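Local coordinates for heavy metal cation tricomponent efflux pump ZneA(CzcA-like) (Cupriavidus metallidurans, PDB 4K0J), which probably exports zinc and related heavy-metal cations across the inner membrane as the RND-family proton antiporter of a three-component efflux pump, at residues L660-G673 with I841-Q853. Residues are numbered along the deposited sequence; the frame is centred on the assembly and turned at random.
Sequences LAGAHSDLVVKVYG and IQVAWGGQFENQQ
Val669 sets a methyl squarely over the indole of Trp845: CG2 stands 3.4 Å from the centroid of the six-membered ring and almost exactly on its normal, a clear CH-pi contact. With chi1 at 175° its other methyl, CG1, lies anti to the backbone N and meets Val843 CG1 at 3.6 Å, so the one valine serves two neighbours on the partner strand. On this side of the sheet, Leu690 of helix 676-690 touches both Val669 and Trp845. Tyr672 works the opposite side. Its ring presents an edge to the carbonyl of Gln842, with that oxygen in the ring plane, and CE2 reaches Ala844 CB at 4.0 Å; the hydroxyl is hydrogen-bonded to Glu802. The same Gln842 O accepts a hydrogen bond from Tyr672 N at 2.7 Å. These side chains ride on an antiparallel ladder in which strand 843-847 forms the outer edge of a four-stranded sheet and strand 807-812 flanks 667-672 on its other side, consistent with the PC2 subdomain of the RND porter domain. Lys670 and Ala844 exchange two backbone bonds, as do Val668 and Gly846. Lys670 bends at chi3 and chi4, bringing NZ to 3.4 Å from Gly846 CA, where the glycine has no side chain to obstruct it. Strand 843-847 runs on into helix 848-873, whose later part is predicted to enter the membrane, and Gln848 N donates to Asp666 O at 3.0 Å.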
ATOM      1  N   LEU C 660      -2.780 -18.430 -18.358  1.00 37.52           N
ATOM      2  CA  LEU C 660      -1.774 -19.357 -17.847  1.00 50.11           C
ATOM      3  C   LEU C 660      -0.780 -19.750 -18.932  1.00 56.58           C
ATOM      4  O   LEU C 660       0.382 -19.340 -18.898  1.00 69.99           O
ATOM      5  CB  LEU C 660      -2.438 -20.602 -17.257  1.00 60.98           C
ATOM      6  CG  LEU C 660      -1.625 -21.418 -16.252  1.00 68.98           C
ATOM      7  CD1 LEU C 660      -2.556 -22.127 -15.275  1.00 74.69           C
ATOM      8  CD2 LEU C 660      -0.723 -22.420 -16.957  1.00 61.96           C
ATOM      9  N   ALA C 661      -1.240 -20.550 -19.889  1.00 48.86           N
ATOM     10  CA  ALA C 661      -0.392 -21.019 -20.981  1.00 53.48           C
ATOM     11  C   ALA C 661      -0.026 -19.897 -21.956  1.00 47.42           C
ATOM     12  O   ALA C 661       1.121 -19.454 -22.016  1.00 44.43           O
ATOM     13  CB  ALA C 661      -1.075 -22.162 -21.718  1.00 56.61           C
ATOM     14  N   GLY C 662      -1.008 -19.444 -22.722  1.00 40.43           N
ATOM     15  CA  GLY C 662      -0.787 -18.398 -23.700  1.00 35.77           C
ATOM     16  C   GLY C 662      -2.003 -18.240 -24.584  1.00 33.05           C
ATOM     17  O   GLY C 662      -2.488 -17.135 -24.804  1.00 50.56           O
ATOM     18  N   ALA C 663      -2.500 -19.366 -25.080  1.00 32.93           N
ATOM     19  CA  ALA C 663      -3.664 -19.380 -25.953  1.00 39.71           C
ATOM     20  C   ALA C 663      -4.847 -20.085 -25.299  1.00 45.99           C
ATOM     21  O   ALA C 663      -4.708 -20.777 -24.297  1.00 32.49           O
ATOM     22  CB  ALA C 663      -3.320 -20.042 -27.276  1.00 37.72           C
ATOM     23  N   HIS C 664      -6.016 -19.922 -25.894  1.00 51.42           N
ATOM     24  CA  HIS C 664      -7.239 -20.433 -25.305  1.00 50.11           C
ATOM     25  C   HIS C 664      -7.435 -21.919 -25.563  1.00 58.68           C
ATOM     26  O   HIS C 664      -8.330 -22.316 -26.308  1.00 58.76           O
ATOM     27  CB  HIS C 664      -8.422 -19.637 -25.837  1.00 43.68           C
ATOM     28  CG  HIS C 664      -8.275 -18.162 -25.658  1.00 40.89           C
ATOM     29  ND1 HIS C 664      -8.711 -17.503 -24.530  1.00 44.10           N
ATOM     30  CD2 HIS C 664      -7.729 -17.218 -26.458  1.00 50.01           C
ATOM     31  CE1 HIS C 664      -8.450 -16.214 -24.647  1.00 46.71           C
ATOM     32  NE2 HIS C 664      -7.850 -16.015 -25.806  1.00 50.25           N
ATOM     33  N   SER C 665      -6.594 -22.736 -24.938  1.00 72.80           N
ATOM     34  CA  SER C 665      -6.705 -24.190 -25.043  1.00 78.82           C
ATOM     35  C   SER C 665      -6.075 -24.872 -23.830  1.00 77.93           C
ATOM     36  O   SER C 665      -5.247 -24.279 -23.136  1.00 76.96           O
ATOM     37  CB  SER C 665      -6.056 -24.696 -26.334  1.00 74.80           C
ATOM     38  OG  SER C 665      -4.657 -24.479 -26.321  1.00 74.93           O
ATOM     39  N   ASP C 666      -6.472 -26.118 -23.582  1.00 73.36           N
ATOM     40  CA  ASP C 666      -5.987 -26.877 -22.433  1.00 69.16           C
ATOM     41  C   ASP C 666      -4.485 -27.089 -22.520  1.00 56.46           C
ATOM     42  O   ASP C 666      -3.764 -26.955 -21.533  1.00 57.43           O
ATOM     43  CB  ASP C 666      -6.683 -28.239 -22.363  1.00 88.38           C
ATOM     44  CG  ASP C 666      -8.161 -28.162 -22.706  1.00104.00           C
ATOM     45  OD1 ASP C 666      -8.750 -27.063 -22.601  1.00102.45           O
ATOM     46  OD2 ASP C 666      -8.737 -29.207 -23.080  1.00111.44           O
ATOM     47  N   LEU C 667      -4.024 -27.421 -23.720  1.00 53.81           N
ATOM     48  CA  LEU C 667      -2.623 -27.728 -23.964  1.00 62.88           C
ATOM     49  C   LEU C 667      -2.082 -26.846 -25.077  1.00 65.54           C
ATOM     50  O   LEU C 667      -2.813 -26.481 -25.994  1.00 61.92           O
ATOM     51  CB  LEU C 667      -2.473 -29.199 -24.366  1.00 63.61           C
ATOM     52  CG  LEU C 667      -2.774 -30.256 -23.303  1.00 58.84           C
ATOM     53  CD1 LEU C 667      -3.098 -31.595 -23.946  1.00 43.90           C
ATOM     54  CD2 LEU C 667      -1.592 -30.391 -22.355  1.00 67.32           C
ATOM     55  N   VAL C 668      -0.803 -26.493 -24.997  1.00 39.72           N
ATOM     56  CA  VAL C 668      -0.147 -25.825 -26.114  1.00 39.04           C
ATOM     57  C   VAL C 668       1.235 -26.399 -26.324  1.00 49.76           C
ATOM     58  O   VAL C 668       1.811 -27.010 -25.423  1.00 59.77           O
ATOM     59  CB  VAL C 668      -0.001 -24.293 -25.911  1.00 45.32           C
ATOM     60  CG1 VAL C 668      -1.362 -23.612 -25.810  1.00 36.31           C
ATOM     61  CG2 VAL C 668       0.862 -23.987 -24.697  1.00 46.75           C
ATOM     62  N   VAL C 669       1.759 -26.202 -27.528  1.00 49.20           N
ATOM     63  CA  VAL C 669       3.149 -26.516 -27.828  1.00 52.78           C
ATOM     64  C   VAL C 669       3.807 -25.291 -28.453  1.00 55.91           C
ATOM     65  O   VAL C 669       3.461 -24.883 -29.563  1.00 57.26           O
ATOM     66  CB  VAL C 669       3.283 -27.718 -28.778  1.00 49.86           C
ATOM     67  CG1 VAL C 669       4.742 -27.929 -29.152  1.00 55.18           C
ATOM     68  CG2 VAL C 669       2.721 -28.965 -28.129  1.00 46.92           C
ATOM     69  N   LYS C 670       4.750 -24.701 -27.729  1.00 42.43           N
ATOM     70  CA  LYS C 670       5.375 -23.463 -28.161  1.00 45.74           C
ATOM     71  C   LYS C 670       6.676 -23.716 -28.924  1.00 52.70           C
ATOM     72  O   LYS C 670       7.626 -24.279 -28.375  1.00 64.80           O
ATOM     73  CB  LYS C 670       5.618 -22.561 -26.947  1.00 51.35           C
ATOM     74  CG  LYS C 670       4.350 -22.228 -26.162  1.00 53.25           C
ATOM     75  CD  LYS C 670       4.657 -21.435 -24.894  1.00 66.07           C
ATOM     76  CE  LYS C 670       5.160 -22.325 -23.756  1.00 74.80           C
ATOM     77  NZ  LYS C 670       4.080 -23.076 -23.057  1.00 77.00           N
ATOM     78  N   VAL C 671       6.698 -23.304 -30.191  1.00 42.56           N
ATOM     79  CA  VAL C 671       7.871 -23.426 -31.062  1.00 45.29           C
ATOM     80  C   VAL C 671       8.609 -22.093 -31.167  1.00 47.29           C
ATOM     81  O   VAL C 671       8.168 -21.178 -31.863  1.00 53.95           O
ATOM     82  CB  VAL C 671       7.474 -23.891 -32.481  1.00 50.64           C
ATOM     83  CG1 VAL C 671       8.663 -23.844 -33.426  1.00 45.34           C
ATOM     84  CG2 VAL C 671       6.886 -25.291 -32.436  1.00 62.98           C
ATOM     85  N   TYR C 672       9.735 -21.992 -30.472  1.00 45.86           N
ATOM     86  CA  TYR C 672      10.438 -20.726 -30.331  1.00 50.62           C
ATOM     87  C   TYR C 672      11.428 -20.504 -31.460  1.00 47.21           C
ATOM     88  O   TYR C 672      11.893 -21.456 -32.073  1.00 48.12           O
ATOM     89  CB  TYR C 672      11.174 -20.690 -28.990  1.00 57.25           C
ATOM     90  CG  TYR C 672      10.266 -20.775 -27.784  1.00 56.55           C
ATOM     91  CD1 TYR C 672       9.869 -19.629 -27.112  1.00 51.50           C
ATOM     92  CD2 TYR C 672       9.807 -22.002 -27.316  1.00 57.71           C
ATOM     93  CE1 TYR C 672       9.045 -19.696 -26.015  1.00 46.96           C
ATOM     94  CE2 TYR C 672       8.980 -22.081 -26.215  1.00 49.00           C
ATOM     95  CZ  TYR C 672       8.600 -20.922 -25.571  1.00 49.67           C
ATOM     96  OH  TYR C 672       7.775 -20.977 -24.471  1.00 54.17           O
ATOM     97  N   GLY C 673      11.758 -19.245 -31.727  1.00 47.07           N
ATOM     98  CA  GLY C 673      12.755 -18.923 -32.734  1.00 48.13           C
ATOM     99  C   GLY C 673      12.523 -17.573 -33.385  1.00 52.76           C
ATOM    100  O   GLY C 673      11.378 -17.159 -33.572  1.00 54.56           O
ATOM    101  N   ILE C 841      16.125 -23.077 -32.580  1.00 77.74           N
ATOM    102  CA  ILE C 841      14.689 -23.266 -32.397  1.00 87.40           C
ATOM    103  C   ILE C 841      14.366 -24.309 -31.326  1.00104.27           C
ATOM    104  O   ILE C 841      14.698 -25.488 -31.467  1.00118.31           O
ATOM    105  CB  ILE C 841      13.992 -23.635 -33.724  1.00 78.75           C
ATOM    106  CG1 ILE C 841      13.873 -22.398 -34.614  1.00 81.66           C
ATOM    107  CG2 ILE C 841      12.613 -24.236 -33.469  1.00 67.71           C
ATOM    108  CD1 ILE C 841      12.914 -22.567 -35.770  1.00 85.48           C
ATOM    109  N   GLN C 842      13.718 -23.860 -30.255  1.00 94.81           N
ATOM    110  CA  GLN C 842      13.352 -24.733 -29.146  1.00 81.80           C
ATOM    111  C   GLN C 842      11.851 -25.003 -29.144  1.00 66.02           C
ATOM    112  O   GLN C 842      11.072 -24.225 -29.689  1.00 65.86           O
ATOM    113  CB  GLN C 842      13.766 -24.105 -27.815  1.00 86.82           C
ATOM    114  CG  GLN C 842      15.228 -23.693 -27.746  1.00 96.09           C
ATOM    115  CD  GLN C 842      15.587 -23.015 -26.434  1.00 99.81           C
ATOM    116  OE1 GLN C 842      15.282 -21.840 -26.223  1.00 92.29           O
ATOM    117  NE2 GLN C 842      16.240 -23.756 -25.545  1.00104.82           N
ATOM    118  N   VAL C 843      11.451 -26.105 -28.523  1.00 58.47           N
ATOM    119  CA  VAL C 843      10.043 -26.475 -28.445  1.00 57.26           C
ATOM    120  C   VAL C 843       9.651 -26.921 -27.033  1.00 67.18           C
ATOM    121  O   VAL C 843      10.289 -27.802 -26.448  1.00 66.40           O
ATOM    122  CB  VAL C 843       9.697 -27.591 -29.450  1.00 56.62           C
ATOM    123  CG1 VAL C 843       8.334 -28.183 -29.141  1.00 61.26           C
ATOM    124  CG2 VAL C 843       9.736 -27.059 -30.872  1.00 61.95           C
ATOM    125  N   ALA C 844       8.599 -26.312 -26.490  1.00 62.61           N
ATOM    126  CA  ALA C 844       8.142 -26.646 -25.144  1.00 56.71           C
ATOM    127  C   ALA C 844       6.660 -27.003 -25.107  1.00 75.28           C
ATOM    128  O   ALA C 844       5.918 -26.699 -26.035  1.00 85.61           O
ATOM    129  CB  ALA C 844       8.429 -25.499 -24.192  1.00 50.28           C
ATOM    130  N   TRP C 845       6.239 -27.657 -24.029  1.00 75.42           N
ATOM    131  CA  TRP C 845       4.828 -27.952 -23.803  1.00 62.81           C
ATOM    132  C   TRP C 845       4.291 -27.029 -22.716  1.00 78.48           C
ATOM    133  O   TRP C 845       5.037 -26.605 -21.833  1.00 85.05           O
ATOM    134  CB  TRP C 845       4.639 -29.418 -23.404  1.00 49.47           C
ATOM    135  CG  TRP C 845       4.721 -30.356 -24.564  1.00 52.51           C
ATOM    136  CD1 TRP C 845       5.854 -30.809 -25.180  1.00 53.69           C
ATOM    137  CD2 TRP C 845       3.621 -30.948 -25.264  1.00 53.08           C
ATOM    138  NE1 TRP C 845       5.525 -31.645 -26.219  1.00 54.15           N
ATOM    139  CE2 TRP C 845       4.160 -31.749 -26.290  1.00 57.14           C
ATOM    140  CE3 TRP C 845       2.233 -30.880 -25.122  1.00 51.26           C
ATOM    141  CZ2 TRP C 845       3.357 -32.475 -27.168  1.00 59.48           C
ATOM    142  CZ3 TRP C 845       1.439 -31.602 -25.994  1.00 51.82           C
ATOM    143  CH2 TRP C 845       2.002 -32.390 -27.002  1.00 56.23           C
ATOM    144  N   GLY C 846       3.002 -26.709 -22.782  1.00 81.48           N
ATOM    145  CA  GLY C 846       2.401 -25.804 -21.817  1.00 76.20           C
ATOM    146  C   GLY C 846       0.923 -26.063 -21.589  1.00 76.84           C
ATOM    147  O   GLY C 846       0.297 -26.817 -22.334  1.00 84.38           O
ATOM    148  N   GLY C 847       0.367 -25.434 -20.558  1.00 67.81           N
ATOM    149  CA  GLY C 847      -1.039 -25.594 -20.237  1.00 69.54           C
ATOM    150  C   GLY C 847      -1.253 -26.372 -18.955  1.00 87.90           C
ATOM    151  O   GLY C 847      -0.587 -26.126 -17.947  1.00 85.13           O
ATOM    152  N   GLN C 848      -2.181 -27.323 -18.990  1.00115.16           N
ATOM    153  CA  GLN C 848      -2.451 -28.162 -17.828  1.00129.36           C
ATOM    154  C   GLN C 848      -1.360 -29.212 -17.627  1.00136.16           C
ATOM    155  O   GLN C 848      -1.411 -30.003 -16.688  1.00146.96           O
ATOM    156  CB  GLN C 848      -3.833 -28.816 -17.929  1.00129.40           C
ATOM    157  CG  GLN C 848      -4.987 -27.847 -17.700  1.00124.49           C
ATOM    158  CD  GLN C 848      -6.341 -28.533 -17.680  1.00121.05           C
ATOM    159  OE1 GLN C 848      -7.344 -27.942 -17.279  1.00116.13           O
ATOM    160  NE2 GLN C 848      -6.376 -29.785 -18.117  1.00124.32           N
ATOM    161  N   PHE C 849      -0.380 -29.213 -18.524  1.00123.03           N
ATOM    162  CA  PHE C 849       0.824 -30.013 -18.356  1.00112.19           C
ATOM    163  C   PHE C 849       1.575 -29.512 -17.128  1.00116.94           C
ATOM    164  O   PHE C 849       1.975 -30.296 -16.264  1.00123.12           O
ATOM    165  CB  PHE C 849       1.700 -29.904 -19.609  1.00100.78           C
ATOM    166  CG  PHE C 849       3.124 -30.353 -19.407  1.00 98.33           C
ATOM    167  CD1 PHE C 849       4.136 -29.425 -19.223  1.00 95.12           C
ATOM    168  CD2 PHE C 849       3.451 -31.699 -19.405  1.00 95.78           C
ATOM    169  CE1 PHE C 849       5.445 -29.831 -19.040  1.00 94.23           C
ATOM    170  CE2 PHE C 849       4.759 -32.110 -19.224  1.00 94.88           C
ATOM    171  CZ  PHE C 849       5.755 -31.176 -19.039  1.00 94.05           C
ATOM    172  N   GLU C 850       1.751 -28.196 -17.053  1.00115.86           N
ATOM    173  CA  GLU C 850       2.419 -27.578 -15.915  1.00117.27           C
ATOM    174  C   GLU C 850       1.596 -27.769 -14.650  1.00115.90           C
ATOM    175  O   GLU C 850       2.144 -27.966 -13.562  1.00121.86           O
ATOM    176  CB  GLU C 850       2.665 -26.089 -16.169  1.00114.62           C
ATOM    177  CG  GLU C 850       3.215 -25.345 -14.961  1.00113.70           C
ATOM    178  CD  GLU C 850       3.867 -24.028 -15.326  1.00110.00           C
ATOM    179  OE1 GLU C 850       3.582 -23.015 -14.653  1.00110.82           O
ATOM    180  OE2 GLU C 850       4.674 -24.010 -16.280  1.00106.37           O
ATOM    181  N   ASN C 851       0.277 -27.708 -14.801  1.00109.47           N
ATOM    182  CA  ASN C 851      -0.624 -27.970 -13.690  1.00104.31           C
ATOM    183  C   ASN C 851      -0.398 -29.377 -13.128  1.00112.43           C
ATOM    184  O   ASN C 851      -0.245 -29.559 -11.915  1.00115.14           O
ATOM    185  CB  ASN C 851      -2.085 -27.778 -14.120  1.00 88.36           C
ATOM    186  CG  ASN C 851      -2.458 -26.313 -14.305  1.00 72.42           C
ATOM    187  OD1 ASN C 851      -1.765 -25.417 -13.820  1.00 70.37           O
ATOM    188  ND2 ASN C 851      -3.568 -26.068 -14.996  1.00 58.16           N
ATOM    189  N   GLN C 852      -0.358 -30.363 -14.022  1.00112.74           N
ATOM    190  CA  GLN C 852      -0.093 -31.749 -13.645  1.00109.47           C
ATOM    191  C   GLN C 852       1.255 -31.885 -12.952  1.00106.97           C
ATOM    192  O   GLN C 852       1.370 -32.578 -11.940  1.00111.31           O
ATOM    193  CB  GLN C 852      -0.122 -32.657 -14.876  1.00113.53           C
ATOM    194  CG  GLN C 852       0.201 -34.118 -14.581  1.00116.31           C
ATOM    195  CD  GLN C 852       0.704 -34.868 -15.806  1.00122.17           C
ATOM    196  OE1 GLN C 852       0.029 -35.757 -16.325  1.00125.90           O
ATOM    197  NE2 GLN C 852       1.901 -34.517 -16.268  1.00120.96           N
ATOM    198  N   GLN C 853       2.270 -31.224 -13.502  1.00100.70           N
ATOM    199  CA  GLN C 853       3.610 -31.259 -12.917  1.00103.08           C
ATOM    200  C   GLN C 853       3.640 -30.721 -11.484  1.00108.10           C
ATOM    201  O   GLN C 853       4.125 -31.394 -10.570  1.00115.56           O
ATOM    202  CB  GLN C 853       4.612 -30.503 -13.793  1.00101.34           C
ATOM    203  CG  GLN C 853       5.081 -31.281 -15.009  1.00105.64           C
ATOM    204  CD  GLN C 853       6.269 -30.634 -15.694  1.00112.30           C
ATOM    205  OE1 GLN C 853       6.288 -29.424 -15.920  1.00112.33           O
ATOM    206  NE2 GLN C 853       7.273 -31.440 -16.024  1.00117.37           N
TER